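Local coordinates for protein beta-agarase (Persicobacter, PDB 6AII) that probably hydrolyses the beta-1,4 links of agarose, releasing neoagarobiose, as a calcium-containing beta-agarase of glycoside hydrolase family 16, at residues G235-V238 against R239-S242; V264-Y268 against N269-G273; E287-D290 against W291-L294; Y298-D301 against G302-Y305; Y305-P308 against E309-M313. All coordinates share one frame; numbering follows the deposited sequence.

Interaction 1: residues G235-V238 against R239-S242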
loop_
_atom_site.group_PDB
_atom_site.type_symbol
_atom_site.label_atom_id
_atom_site.label_comp_id
_atom_site.label_asym_id
_atom_site.label_seq_id
_atom_site.Cartn_x
_atom_site.Cartn_y
_atom_site.Cartn_z
ATOM N N GLY A 235 1.715 -14.444 5.171
ATOM C CA GLY A 235 2.235 -15.669 4.606
ATOM C C GLY A 235 1.176 -16.593 4.031
ATOM O O GLY A 235 1.512 -17.698 3.642
ATOM N N LYS A 236 -0.106 -16.220 4.068
ATOM C CA LYS A 236 -1.192 -17.040 3.633
ATOM C C LYS A 236 -1.859 -16.403 2.425
ATOM O O LYS A 236 -2.162 -15.222 2.378
ATOM C CB LYS A 236 -2.213 -17.282 4.760
ATOM C CG LYS A 236 -1.579 -18.096 5.888
ATOM C CD LYS A 236 -2.467 -18.350 7.089
ATOM C CE LYS A 236 -2.795 -17.087 7.871
ATOM N NZ LYS A 236 -1.642 -16.610 8.681
ATOM N N TRP A 237 -2.139 -17.256 1.462
ATOM C CA TRP A 237 -2.926 -16.827 0.282
ATOM C C TRP A 237 -4.297 -16.285 0.687
ATOM O O TRP A 237 -4.973 -16.919 1.523
ATOM C CB TRP A 237 -3.083 -17.972 -0.726
ATOM C CG TRP A 237 -3.998 -17.636 -1.871
ATOM C CD1 TRP A 237 -3.654 -16.960 -3.005
ATOM C CD2 TRP A 237 -5.431 -17.799 -1.960
ATOM N NE1 TRP A 237 -4.728 -16.784 -3.829
ATOM C CE2 TRP A 237 -5.836 -17.299 -3.215
ATOM C CE3 TRP A 237 -6.403 -18.376 -1.133
ATOM C CZ2 TRP A 237 -7.180 -17.291 -3.618
ATOM C CZ3 TRP A 237 -7.711 -18.384 -1.535
ATOM C CH2 TRP A 237 -8.082 -17.857 -2.760
ATOM N N VAL A 238 -4.728 -15.144 0.150
ATOM C CA VAL A 238 -6.088 -14.659 0.395
ATOM C C VAL A 238 -6.859 -14.362 -0.892
ATOM O O VAL A 238 -8.117 -14.267 -0.790
ATOM C CB VAL A 238 -6.114 -13.445 1.350
ATOM C CG1 VAL A 238 -5.564 -13.819 2.725
ATOM C CG2 VAL A 238 -5.396 -12.256 0.723
ATOM N N ARG A 239 -6.224 -14.140 -2.068
ATOM C CA ARG A 239 -7.033 -13.654 -3.182
ATOM C C ARG A 239 -6.238 -13.858 -4.462
ATOM O O ARG A 239 -4.998 -13.626 -4.471
ATOM C CB ARG A 239 -7.281 -12.146 -3.042
ATOM C CG ARG A 239 -8.102 -11.473 -4.143
ATOM C CD ARG A 239 -8.508 -10.078 -3.694
ATOM N NE ARG A 239 -9.442 -9.488 -4.651
ATOM C CZ ARG A 239 -10.730 -9.800 -4.791
ATOM N NH1 ARG A 239 -11.329 -10.604 -3.921
ATOM N NH2 ARG A 239 -11.409 -9.218 -5.780
ATOM N N THR A 240 -6.926 -14.266 -5.514
ATOM C CA THR A 240 -6.319 -14.355 -6.878
ATOM C C THR A 240 -7.298 -13.706 -7.861
ATOM O O THR A 240 -8.516 -13.938 -7.773
ATOM C CB THR A 240 -6.130 -15.804 -7.315
ATOM O OG1 THR A 240 -5.058 -16.333 -6.521
ATOM C CG2 THR A 240 -5.758 -15.912 -8.784
ATOM N N LEU A 241 -6.783 -12.912 -8.776
ATOM C CA LEU A 241 -7.523 -12.490 -9.991
ATOM C C LEU A 241 -6.750 -13.100 -11.181
ATOM O O LEU A 241 -5.561 -12.934 -11.257
ATOM C CB LEU A 241 -7.523 -10.974 -10.123
ATOM C CG LEU A 241 -8.636 -10.218 -9.392
ATOM C CD1 LEU A 241 -8.516 -10.400 -7.911
ATOM C CD2 LEU A 241 -8.687 -8.730 -9.727
ATOM N N SER A 242 -7.486 -13.804 -12.043
ATOM C CA SER A 242 -6.837 -14.542 -13.156
ATOM C C SER A 242 -7.750 -14.511 -14.382
ATOM O O SER A 242 -8.711 -15.280 -14.430
ATOM C CB SER A 242 -6.538 -15.954 -12.776
ATOM O OG SER A 242 -5.580 -16.471 -13.711
#
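V238 and R239 both face Y231 of the partner strand and so form a classic beta bulge, at which the strand bends, its short segments 236-238 and 239-242 running at 53° to each other. The additional residue explains the side-chain contact. In an unbroken strand W237 and T240, three positions apart, would lie on opposite faces of the sheet, but the bulge brings them to the same one. W237 carries CG anti to its own nitrogen (chi1 174°), which lays the indole forward along the chain, over the bulge and toward T240. One ring face then covers the backbone nitrogen of R239, 3.3 Å above the ring plane and toward the rim, where CE2 of W237 lies 3.4 Å from N of R239. At the edge, NE1 of W237 donates to OG1 of T240 across 2.7 Å, a short bond with the oxygen tilted only slightly out of the ring plane. The T240 side chain crosses the indole at about a right angle, with OG1 making the bond and CB beside it at the ring edge. Threonine suits the place, being beta-branched for a strand and carrying an acceptor. W237 and T240 also touch S247 of strand 245-249. V238 and R239 face the other way, onto L175 of strand 173-181, and the extended arginine delivers NH1 to the carbonyl oxygen of Y200. Tryptophan therefore serves twice here: its flat face shelters the irregular backbone of the bulge, while the single indole N-H finds an acceptor within the same strand, a bond that ties together the two sides of the kink.

Interaction 2: residues V264-Y268 against N269-G273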
loop_
_atom_site.group_PDB
_atom_site.type_symbol
_atom_site.label_atom_id
_atom_site.label_comp_id
_atom_site.label_asym_id
_atom_site.label_seq_id
_atom_site.Cartn_x
_atom_site.Cartn_y
_atom_site.Cartn_z
ATOM N N VAL A 264 -11.267 -9.461 -15.414
ATOM C CA VAL A 264 -11.387 -8.689 -14.138
ATOM C C VAL A 264 -10.163 -7.829 -13.876
ATOM O O VAL A 264 -10.293 -6.948 -13.003
ATOM C CB VAL A 264 -11.662 -9.621 -12.953
ATOM C CG1 VAL A 264 -12.948 -10.374 -13.124
ATOM C CG2 VAL A 264 -10.488 -10.546 -12.652
ATOM N N LEU A 265 -9.067 -7.977 -14.641
ATOM C CA LEU A 265 -7.926 -7.059 -14.532
ATOM C C LEU A 265 -8.112 -5.792 -15.357
ATOM O O LEU A 265 -7.690 -4.746 -14.927
ATOM C CB LEU A 265 -6.624 -7.735 -14.887
ATOM C CG LEU A 265 -6.391 -8.820 -13.842
ATOM C CD1 LEU A 265 -6.730 -10.205 -14.357
ATOM C CD2 LEU A 265 -5.090 -8.704 -13.135
ATOM N N ASP A 266 -8.808 -5.933 -16.486
ATOM C CA ASP A 266 -8.977 -4.786 -17.433
ATOM C C ASP A 266 -10.347 -4.878 -18.093
ATOM O O ASP A 266 -10.485 -5.292 -19.240
ATOM C CB ASP A 266 -7.830 -4.755 -18.439
ATOM C CG ASP A 266 -7.927 -3.591 -19.426
ATOM O OD1 ASP A 266 -8.612 -2.587 -19.089
ATOM O OD2 ASP A 266 -7.278 -3.683 -20.488
ATOM N N LYS A 267 -11.355 -4.513 -17.352
ATOM C CA LYS A 267 -12.724 -4.827 -17.700
ATOM C C LYS A 267 -13.132 -4.156 -19.019
ATOM O O LYS A 267 -13.860 -4.778 -19.794
ATOM C CB LYS A 267 -13.644 -4.355 -16.581
ATOM C CG LYS A 267 -15.119 -4.566 -16.848
ATOM C CD LYS A 267 -15.989 -4.286 -15.637
ATOM C CE LYS A 267 -17.453 -4.573 -15.920
ATOM N NZ LYS A 267 -18.304 -4.406 -14.708
ATOM N N TYR A 268 -12.706 -2.939 -19.196
ATOM C CA TYR A 268 -13.179 -2.098 -20.339
ATOM C C TYR A 268 -12.071 -2.010 -21.392
ATOM O O TYR A 268 -12.150 -1.146 -22.267
ATOM C CB TYR A 268 -13.591 -0.724 -19.825
ATOM C CG TYR A 268 -14.724 -0.789 -18.858
ATOM C CD1 TYR A 268 -16.008 -1.084 -19.265
ATOM C CD2 TYR A 268 -14.487 -0.626 -17.492
ATOM C CE1 TYR A 268 -17.036 -1.205 -18.354
ATOM C CE2 TYR A 268 -15.510 -0.729 -16.575
ATOM C CZ TYR A 268 -16.799 -0.988 -17.002
ATOM O OH TYR A 268 -17.803 -1.060 -16.091
ATOM N N ASN A 269 -11.059 -2.858 -21.287
ATOM C CA ASN A 269 -9.936 -2.944 -22.251
ATOM C C ASN A 269 -9.250 -1.596 -22.456
ATOM O O ASN A 269 -9.108 -1.087 -23.576
ATOM C CB ASN A 269 -10.380 -3.469 -23.612
ATOM C CG ASN A 269 -9.182 -3.695 -24.511
ATOM O OD1 ASN A 269 -8.039 -3.574 -24.064
ATOM N ND2 ASN A 269 -9.428 -3.915 -25.793
ATOM N N TYR A 270 -8.788 -1.025 -21.381
ATOM C CA TYR A 270 -8.003 0.171 -21.447
ATOM C C TYR A 270 -6.529 -0.099 -21.757
ATOM O O TYR A 270 -5.770 0.893 -21.888
ATOM C CB TYR A 270 -8.015 0.969 -20.160
ATOM C CG TYR A 270 -9.357 1.418 -19.688
ATOM C CD1 TYR A 270 -10.408 1.675 -20.568
ATOM C CD2 TYR A 270 -9.546 1.700 -18.353
ATOM C CE1 TYR A 270 -11.633 2.113 -20.097
ATOM C CE2 TYR A 270 -10.766 2.120 -17.876
ATOM C CZ TYR A 270 -11.818 2.339 -18.745
ATOM O OH TYR A 270 -13.038 2.770 -18.268
ATOM N N THR A 271 -6.092 -1.354 -21.856
ATOM C CA THR A 271 -4.687 -1.661 -22.090
ATOM C C THR A 271 -4.477 -2.207 -23.497
ATOM O O THR A 271 -3.437 -2.734 -23.778
ATOM C CB THR A 271 -4.159 -2.678 -21.060
ATOM O OG1 THR A 271 -4.781 -3.940 -21.269
ATOM C CG2 THR A 271 -4.383 -2.198 -19.644
ATOM N N ASN A 272 -5.517 -2.109 -24.297
ATOM C CA ASN A 272 -5.534 -2.580 -25.666
ATOM C C ASN A 272 -5.095 -4.044 -25.714
ATOM O O ASN A 272 -4.191 -4.383 -26.449
ATOM C CB ASN A 272 -4.696 -1.649 -26.539
ATOM C CG ASN A 272 -4.714 -2.032 -28.007
ATOM O OD1 ASN A 272 -5.677 -2.626 -28.496
ATOM N ND2 ASN A 272 -3.631 -1.723 -28.704
ATOM N N GLY A 273 -5.717 -4.877 -24.877
ATOM C CA GLY A 273 -5.557 -6.286 -24.843
ATOM C C GLY A 273 -4.269 -6.770 -24.183
ATOM O O GLY A 273 -3.989 -7.952 -24.219
#
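The carboxylate of D266 gathers three donors from the chain that follows it. OD2 is gripped twice by T271, by the hydroxyl OG1 at 2.6 Å and by the backbone N at 2.9 Å, both arriving from the same face of the carboxylate plane. OD1 offers its syn lone pair to the backbone N of Y270, 2.8 Å away. With CG anti to the backbone nitrogen (chi1 -179°), the acid reaches forward across the type I turn from D266 to N269, which N269 N closes by bonding to D266 O at 3.2 Å. N269 adopts positive phi, a conformation asparagine tolerates well, and its OD1 accepts from N of G273 at 2.8 Å to fasten the next bend. An alanine in place of D266 would probably leave the N-H groups of Y270 and T271 and the T271 hydroxyl without their shared acceptor, and the bend free to open. The hydroxyl OG1 of T271 in turn accepts from N of G275. Farther out, Y268 and Y270 lie side by side pointing the same way, with CB of Y268 3.5 Å from CE1 of Y270. The aliphatic part of K267 covers a face of the Y268 ring, CG standing 3.8 Å above its centre, and NZ of K267 and OH of Y268 converge on E197. Y270 packs on V179 and Y191, joining this loop between strands 255-259 and 280-287 to strands 173-181 and 189-191. The charge of this buried acid is probably balanced in part by two backbone N-H groups and a hydroxyl, an arrangement consistent with a role in holding the loop's shape.

Interaction 3: residues E287-D290 against W291-L294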
loop_
_atom_site.group_PDB
_atom_site.type_symbol
_atom_site.label_atom_id
_atom_site.label_comp_id
_atom_site.label_asym_id
_atom_site.label_seq_id
_atom_site.Cartn_x
_atom_site.Cartn_y
_atom_site.Cartn_z
ATOM N N GLU A 287 -1.251 8.951 4.611
ATOM C CA GLU A 287 -1.957 10.136 4.170
ATOM C C GLU A 287 -3.265 10.283 4.926
ATOM O O GLU A 287 -3.831 9.334 5.447
ATOM C CB GLU A 287 -2.198 10.067 2.671
ATOM C CG GLU A 287 -2.892 8.910 2.156
ATOM C CD GLU A 287 -2.894 8.779 0.596
ATOM O OE1 GLU A 287 -1.917 9.050 -0.126
ATOM O OE2 GLU A 287 -3.989 8.516 0.115
ATOM N N ALA A 288 -3.754 11.513 4.868
ATOM C CA ALA A 288 -5.087 11.886 5.392
ATOM C C ALA A 288 -5.890 12.307 4.179
ATOM O O ALA A 288 -5.688 13.442 3.720
ATOM C CB ALA A 288 -4.992 12.945 6.424
ATOM N N GLN A 289 -6.718 11.450 3.635
ATOM C CA GLN A 289 -7.438 11.787 2.419
ATOM C C GLN A 289 -8.612 12.719 2.771
ATOM O O GLN A 289 -9.145 12.696 3.888
ATOM C CB GLN A 289 -7.955 10.517 1.730
ATOM C CG GLN A 289 -6.795 9.570 1.419
ATOM C CD GLN A 289 -7.111 8.093 1.571
ATOM O OE1 GLN A 289 -8.225 7.691 1.911
ATOM N NE2 GLN A 289 -6.099 7.282 1.355
ATOM N N ASP A 290 -9.023 13.511 1.772
ATOM C CA ASP A 290 -10.092 14.485 1.941
ATOM C C ASP A 290 -11.355 13.883 2.567
ATOM O O ASP A 290 -11.815 14.418 3.554
ATOM C CB ASP A 290 -10.485 15.105 0.579
ATOM C CG ASP A 290 -10.861 14.210 -0.600
ATOM O OD1 ASP A 290 -10.877 12.973 -0.520
ATOM O OD2 ASP A 290 -10.947 14.750 -1.682
ATOM N N TRP A 291 -11.786 12.739 2.021
ATOM C CA TRP A 291 -13.100 12.082 2.426
ATOM C C TRP A 291 -13.017 11.664 3.916
ATOM O O TRP A 291 -13.884 12.005 4.739
ATOM C CB TRP A 291 -13.454 10.904 1.479
ATOM C CG TRP A 291 -12.424 9.826 1.221
ATOM C CD1 TRP A 291 -11.382 9.863 0.322
ATOM C CD2 TRP A 291 -12.402 8.493 1.760
ATOM N NE1 TRP A 291 -10.685 8.679 0.315
ATOM C CE2 TRP A 291 -11.288 7.815 1.195
ATOM C CE3 TRP A 291 -13.197 7.801 2.687
ATOM C CZ2 TRP A 291 -10.958 6.497 1.542
ATOM C CZ3 TRP A 291 -12.847 6.508 3.043
ATOM C CH2 TRP A 291 -11.757 5.856 2.459
ATOM N N ASN A 292 -11.882 11.126 4.283
ATOM C CA ASN A 292 -11.723 10.716 5.646
ATOM C C ASN A 292 -11.626 11.942 6.578
ATOM O O ASN A 292 -12.217 11.987 7.639
ATOM C CB ASN A 292 -10.539 9.769 5.828
ATOM C CG ASN A 292 -10.832 8.345 5.396
ATOM O OD1 ASN A 292 -11.818 7.742 5.835
ATOM N ND2 ASN A 292 -9.942 7.774 4.591
ATOM N N ALA A 293 -10.778 12.900 6.212
ATOM C CA ALA A 293 -10.541 14.029 7.091
ATOM C C ALA A 293 -11.823 14.842 7.305
ATOM O O ALA A 293 -12.076 15.197 8.483
ATOM C CB ALA A 293 -9.464 14.895 6.544
ATOM N N LEU A 294 -12.607 14.972 6.225
ATOM C CA LEU A 294 -13.840 15.802 6.369
ATOM C C LEU A 294 -14.875 15.093 7.255
ATOM O O LEU A 294 -15.717 15.749 7.922
ATOM C CB LEU A 294 -14.383 16.104 4.976
ATOM C CG LEU A 294 -13.569 17.097 4.122
ATOM C CD1 LEU A 294 -14.019 17.109 2.678
ATOM C CD2 LEU A 294 -13.603 18.461 4.760
HETATM O O HOH W 1 -7.072 8.893 5.714
#
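Over one face of the W291 indole lies the amide nitrogen ND2 of N292, 3.3 Å above the plane and toward the rim, while OD1 of D290 stands at the ring edge, near the plane. The setting is the first turn of helix 290-294, with Q289 at the N-cap position, where the chain leaves strand 280-287. The Q289 amide runs alongside the indole, their planes 28° apart, and its OE1 comes within 3.0 Å of CZ2 of W291. W291 itself has CG wedged between its backbone N and carbonyl carbon (chi1 52°), the crowded position, and this turns the ring back toward the cap instead of outward. Y152 meets the indole from outside these segments, the ring planes at about 65°. D290 adopts a similar first torsion, bringing OD1 to 2.7 Å from N of W291 in a weak, bent bond, and OD2 is held by N of S92. An aspartate suits this end of a helix, since its charge is probably favoured by the N-H groups and dipole at the start of a helix. The backbone winds in the regular way: A293 N donates to Q289 O, and L294 N to D290 O. Small A293 packs on L100 of strand 97-110, and N292 turns its OD1 to NE of R297. At its far end the Q289 amide is tied by NE2, which donates nearly in the amide plane to the anti lone pair of E287 OE2, 2.7 Å away. A water donates to E287 O at 3.3 Å and takes weak bonds from N of Q289 and ND2 of N292.

Interaction 4: residues Y298-D301 against G302-Y305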
loop_
_atom_site.group_PDB
_atom_site.type_symbol
_atom_site.label_atom_id
_atom_site.label_comp_id
_atom_site.label_asym_id
_atom_site.label_seq_id
_atom_site.Cartn_x
_atom_site.Cartn_y
_atom_site.Cartn_z
ATOM N N TYR A 298 -9.428 11.434 11.257
ATOM C CA TYR A 298 -8.284 12.259 11.175
ATOM C C TYR A 298 -7.706 12.390 12.589
ATOM O O TYR A 298 -8.480 12.542 13.542
ATOM C CB TYR A 298 -8.815 13.637 10.703
ATOM C CG TYR A 298 -7.739 14.611 10.366
ATOM C CD1 TYR A 298 -7.609 15.865 10.951
ATOM C CD2 TYR A 298 -6.762 14.181 9.467
ATOM C CE1 TYR A 298 -6.626 16.745 10.527
ATOM C CE2 TYR A 298 -5.728 15.019 9.094
ATOM C CZ TYR A 298 -5.682 16.312 9.593
ATOM O OH TYR A 298 -4.618 17.019 9.163
ATOM N N PRO A 299 -6.382 12.305 12.810
ATOM C CA PRO A 299 -5.912 12.300 14.237
ATOM C C PRO A 299 -6.273 13.572 15.012
ATOM O O PRO A 299 -6.148 14.668 14.449
ATOM C CB PRO A 299 -4.417 12.187 14.134
ATOM C CG PRO A 299 -4.202 11.470 12.819
ATOM C CD PRO A 299 -5.245 12.104 11.930
ATOM N N THR A 300 -6.812 13.382 16.183
ATOM C CA THR A 300 -7.033 14.556 17.077
ATOM C C THR A 300 -5.682 14.997 17.606
ATOM O O THR A 300 -4.751 14.252 17.668
ATOM C CB THR A 300 -7.992 14.229 18.215
ATOM O OG1 THR A 300 -7.440 13.223 19.059
ATOM C CG2 THR A 300 -9.321 13.730 17.714
ATOM N N ASP A 301 -5.616 16.230 18.154
ATOM C CA ASP A 301 -4.433 16.644 18.879
ATOM C C ASP A 301 -4.140 15.723 20.059
ATOM O O ASP A 301 -2.967 15.380 20.300
ATOM C CB ASP A 301 -4.649 18.078 19.384
ATOM C CG ASP A 301 -4.642 19.160 18.324
ATOM O OD1 ASP A 301 -4.403 18.873 17.119
ATOM O OD2 ASP A 301 -4.849 20.345 18.742
ATOM N N GLY A 302 -5.175 15.310 20.778
ATOM C CA GLY A 302 -5.003 14.416 21.936
ATOM C C GLY A 302 -4.299 13.144 21.521
ATOM O O GLY A 302 -3.400 12.669 22.206
ATOM N N GLU A 303 -4.739 12.600 20.382
ATOM C CA GLU A 303 -4.126 11.353 19.871
ATOM C C GLU A 303 -2.688 11.603 19.415
ATOM O O GLU A 303 -1.759 10.869 19.797
ATOM C CB GLU A 303 -4.984 10.825 18.724
ATOM C CG GLU A 303 -6.305 10.208 19.155
ATOM C CD GLU A 303 -7.377 10.117 18.065
ATOM O OE1 GLU A 303 -7.138 10.475 16.902
ATOM O OE2 GLU A 303 -8.501 9.630 18.387
ATOM N N ILE A 304 -2.476 12.525 18.511
ATOM C CA ILE A 304 -1.146 12.680 17.871
ATOM C C ILE A 304 -0.097 13.169 18.865
ATOM O O ILE A 304 1.066 12.767 18.761
ATOM C CB ILE A 304 -1.220 13.532 16.593
ATOM C CG1 ILE A 304 -0.006 13.308 15.705
ATOM C CG2 ILE A 304 -1.467 15.030 16.897
ATOM C CD1 ILE A 304 -0.194 13.714 14.224
ATOM N N TYR A 305 -0.479 14.035 19.812
ATOM C CA TYR A 305 0.481 14.478 20.834
ATOM C C TYR A 305 0.512 13.522 22.034
ATOM O O TYR A 305 1.547 13.431 22.640
ATOM C CB TYR A 305 0.098 15.880 21.324
ATOM C CG TYR A 305 0.129 16.941 20.257
ATOM C CD1 TYR A 305 1.150 17.018 19.332
ATOM C CD2 TYR A 305 -0.909 17.853 20.149
ATOM C CE1 TYR A 305 1.163 17.986 18.342
ATOM C CE2 TYR A 305 -0.924 18.824 19.157
ATOM C CZ TYR A 305 0.142 18.917 18.280
ATOM O OH TYR A 305 0.156 19.884 17.306
#
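E303 receives the N-H of T300 from well above its carboxylate plane, 53° out of it, yet the bond from T300 N to E303 OE1 is fairly straight and 3.0 Å long. It is half of a capping box. In the other half OG1 of T300, at the N-cap, accepts from the backbone N of E303 at 3.1 Å. T300 places that hydroxyl between its backbone N and carbonyl carbon (chi1 63°), aiming it into the first turn, where N-H groups lack helical acceptors. The glutamate chain, extended beyond CG, passes close by the hydroxyl, its CG 3.2 Å from OG1 of T300. Threonine and glutamate are natural partners here: each offers a side-chain oxygen to the other's backbone nitrogen. From there the helix proceeds normally, I304 N bonding to T300 O and Y305 N to D301 O. One turn apart, D301 and Y305 run alongside each other, with CB of D301 3.8 Å from CE2 of Y305 and carboxylate and ring 49° apart. CG2 of I304 sits over a face of that ring, 4.0 Å above its centre. P299, which lacks an N-H and stiffens the approach to the cap, touches I304 through CB. Bonds to surrounding loops fix the helix in place: R82 forms a salt bridge with D301 and bonds to P299 O and Y305 OH, R160 pairs with E303 OE1, and D157 N meets E303 OE2. Ahead of the cap, Y298 reaches T103 of strand 97-110 with its hydroxyl, and I304 packs on H311, just before strand 312-325.

Interaction 5: residues Y305-P308 against E309-M313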
loop_
_atom_site.group_PDB
_atom_site.type_symbol
_atom_site.label_atom_id
_atom_site.label_comp_id
_atom_site.label_asym_id
_atom_site.label_seq_id
_atom_site.Cartn_x
_atom_site.Cartn_y
_atom_site.Cartn_z
ATOM N N TYR A 305 -0.479 14.035 19.812
ATOM C CA TYR A 305 0.481 14.478 20.834
ATOM C C TYR A 305 0.512 13.522 22.034
ATOM O O TYR A 305 1.547 13.431 22.640
ATOM C CB TYR A 305 0.098 15.880 21.324
ATOM C CG TYR A 305 0.129 16.941 20.257
ATOM C CD1 TYR A 305 1.150 17.018 19.332
ATOM C CD2 TYR A 305 -0.909 17.853 20.149
ATOM C CE1 TYR A 305 1.163 17.986 18.342
ATOM C CE2 TYR A 305 -0.924 18.824 19.157
ATOM C CZ TYR A 305 0.142 18.917 18.280
ATOM O OH TYR A 305 0.156 19.884 17.306
ATOM N N GLY A 306 -0.526 12.794 22.315
ATOM C CA GLY A 306 -0.525 11.914 23.444
ATOM C C GLY A 306 0.181 10.612 23.177
ATOM O O GLY A 306 0.786 9.995 24.094
ATOM N N ARG A 307 0.083 10.119 21.932
ATOM C CA ARG A 307 0.736 8.864 21.564
ATOM C C ARG A 307 1.507 9.022 20.249
ATOM O O ARG A 307 1.215 8.368 19.235
ATOM C CB ARG A 307 -0.341 7.798 21.363
ATOM C CG ARG A 307 -1.216 7.588 22.588
ATOM C CD ARG A 307 -2.211 6.470 22.471
ATOM N NE ARG A 307 -3.357 6.811 21.625
ATOM C CZ ARG A 307 -3.574 6.378 20.370
ATOM N NH1 ARG A 307 -2.707 5.571 19.761
ATOM N NH2 ARG A 307 -4.659 6.821 19.728
ATOM N N PRO A 308 2.575 9.793 20.275
ATOM C CA PRO A 308 3.389 10.053 19.085
ATOM C C PRO A 308 3.967 8.784 18.446
ATOM O O PRO A 308 4.021 8.671 17.232
ATOM C CB PRO A 308 4.495 11.020 19.549
ATOM C CG PRO A 308 4.493 10.913 21.063
ATOM C CD PRO A 308 3.096 10.534 21.453
ATOM N N GLU A 309 4.368 7.834 19.272
ATOM C CA GLU A 309 4.993 6.646 18.726
ATOM C C GLU A 309 3.973 5.773 17.987
ATOM O O GLU A 309 4.332 5.079 17.055
ATOM C CB GLU A 309 5.711 5.893 19.854
ATOM C CG GLU A 309 6.653 4.810 19.387
ATOM C CD GLU A 309 7.917 5.269 18.669
ATOM O OE1 GLU A 309 8.431 6.415 18.902
ATOM O OE2 GLU A 309 8.332 4.488 17.824
ATOM N N ASP A 310 2.707 5.875 18.340
ATOM C CA ASP A 310 1.659 5.209 17.595
ATOM C C ASP A 310 1.353 5.880 16.242
ATOM O O ASP A 310 0.674 5.206 15.429
ATOM C CB ASP A 310 0.389 5.124 18.425
ATOM C CG ASP A 310 0.418 4.077 19.544
ATOM O OD1 ASP A 310 1.210 3.119 19.449
ATOM O OD2 ASP A 310 -0.345 4.237 20.509
ATOM N N HIS A 311 1.772 7.128 16.029
ATOM C CA HIS A 311 1.441 7.833 14.805
ATOM C C HIS A 311 2.566 7.662 13.797
ATOM O O HIS A 311 2.992 8.595 13.143
ATOM C CB HIS A 311 1.110 9.294 15.145
ATOM C CG HIS A 311 -0.238 9.392 15.760
ATOM N ND1 HIS A 311 -0.524 8.955 17.040
ATOM C CD2 HIS A 311 -1.395 9.886 15.250
ATOM C CE1 HIS A 311 -1.832 9.090 17.236
ATOM N NE2 HIS A 311 -2.386 9.701 16.163
ATOM N N ILE A 312 3.079 6.448 13.672
ATOM C CA ILE A 312 4.192 6.106 12.805
ATOM C C ILE A 312 3.849 4.768 12.152
ATOM O O ILE A 312 3.577 3.776 12.874
ATOM C CB ILE A 312 5.519 5.953 13.579
ATOM C CG1 ILE A 312 5.811 7.182 14.447
ATOM C CG2 ILE A 312 6.660 5.611 12.621
ATOM C CD1 ILE A 312 7.091 7.059 15.242
ATOM N N MET A 313 3.996 4.727 10.876
ATOM C CA MET A 313 3.920 3.485 10.098
ATOM C C MET A 313 5.355 2.956 9.982
ATOM O O MET A 313 6.229 3.674 9.502
ATOM C CB MET A 313 3.354 3.698 8.713
ATOM C CG MET A 313 3.230 2.413 7.894
ATOM S SD MET A 313 2.675 2.813 6.188
ATOM C CE MET A 313 2.718 1.186 5.465
#
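The carbonyl oxygen of R307 meets the H311 ring edge-on: ND1 of H311 donates to it across 2.9 Å, nearly straight and close to the ring plane. The same oxygen takes weak bonds from the backbone N atoms of D310 and H311, so three donors share it. Beside it the arginine side chain forms a salt bridge, NH1 of R307 to OD2 of D310 at 2.8 Å. The oxygen lies in the guanidinium plane, whereas the two flat groups are turned 52° from each other. The R307 chain bends at chi3 (-75°), which swings the guanidinium round so that NH1 meets D310 edge-on, while CE1 of H311 lies over one face of the group. H311 N also bonds to P308 O, and rigid P308 sets the tight bend just beyond helix 301-306. In the next shell D157 pairs with NE of R307, and D128 O accepts from NH1. H311 packs against E303 and A129, while its backbone joins A80 as strand 312-325 begins. A leucine in place of R307 would probably leave D310 and D157 without their positive partner and free their carboxylates to turn. Arginine suits the site because its several N-H groups diverge to separate acceptors. Side-chain charge and backbone carbonyl thus act together at one residue to fix the passage from helix to strand, and donation by ND1 implies that this ring nitrogen carries a proton.

Overall arrangement
The five contacts fall into two groups within the jelly-roll sandwich expected of a family 16 hydrolase. Interactions 1 and 2 touch through CG of L241 and CG2 of V264, 3.8 Å apart, and both pack on strand 173-181. Interactions 3, 4 and 5 follow in series, across the chain's centre from interaction 1: A288 CB meets Y298 CE2 at 3.5 Å, and interactions 4 and 5 share Y305, their centres 9 Å apart. D157 joins these last two, serving both E303 and R307. Centres of interactions 2 and 4 are about 42 Å apart. Strand 312-325, entered from interaction 5, also supplies D316 to the calcium site; the I312 side chain lies about 13 Å from the ion.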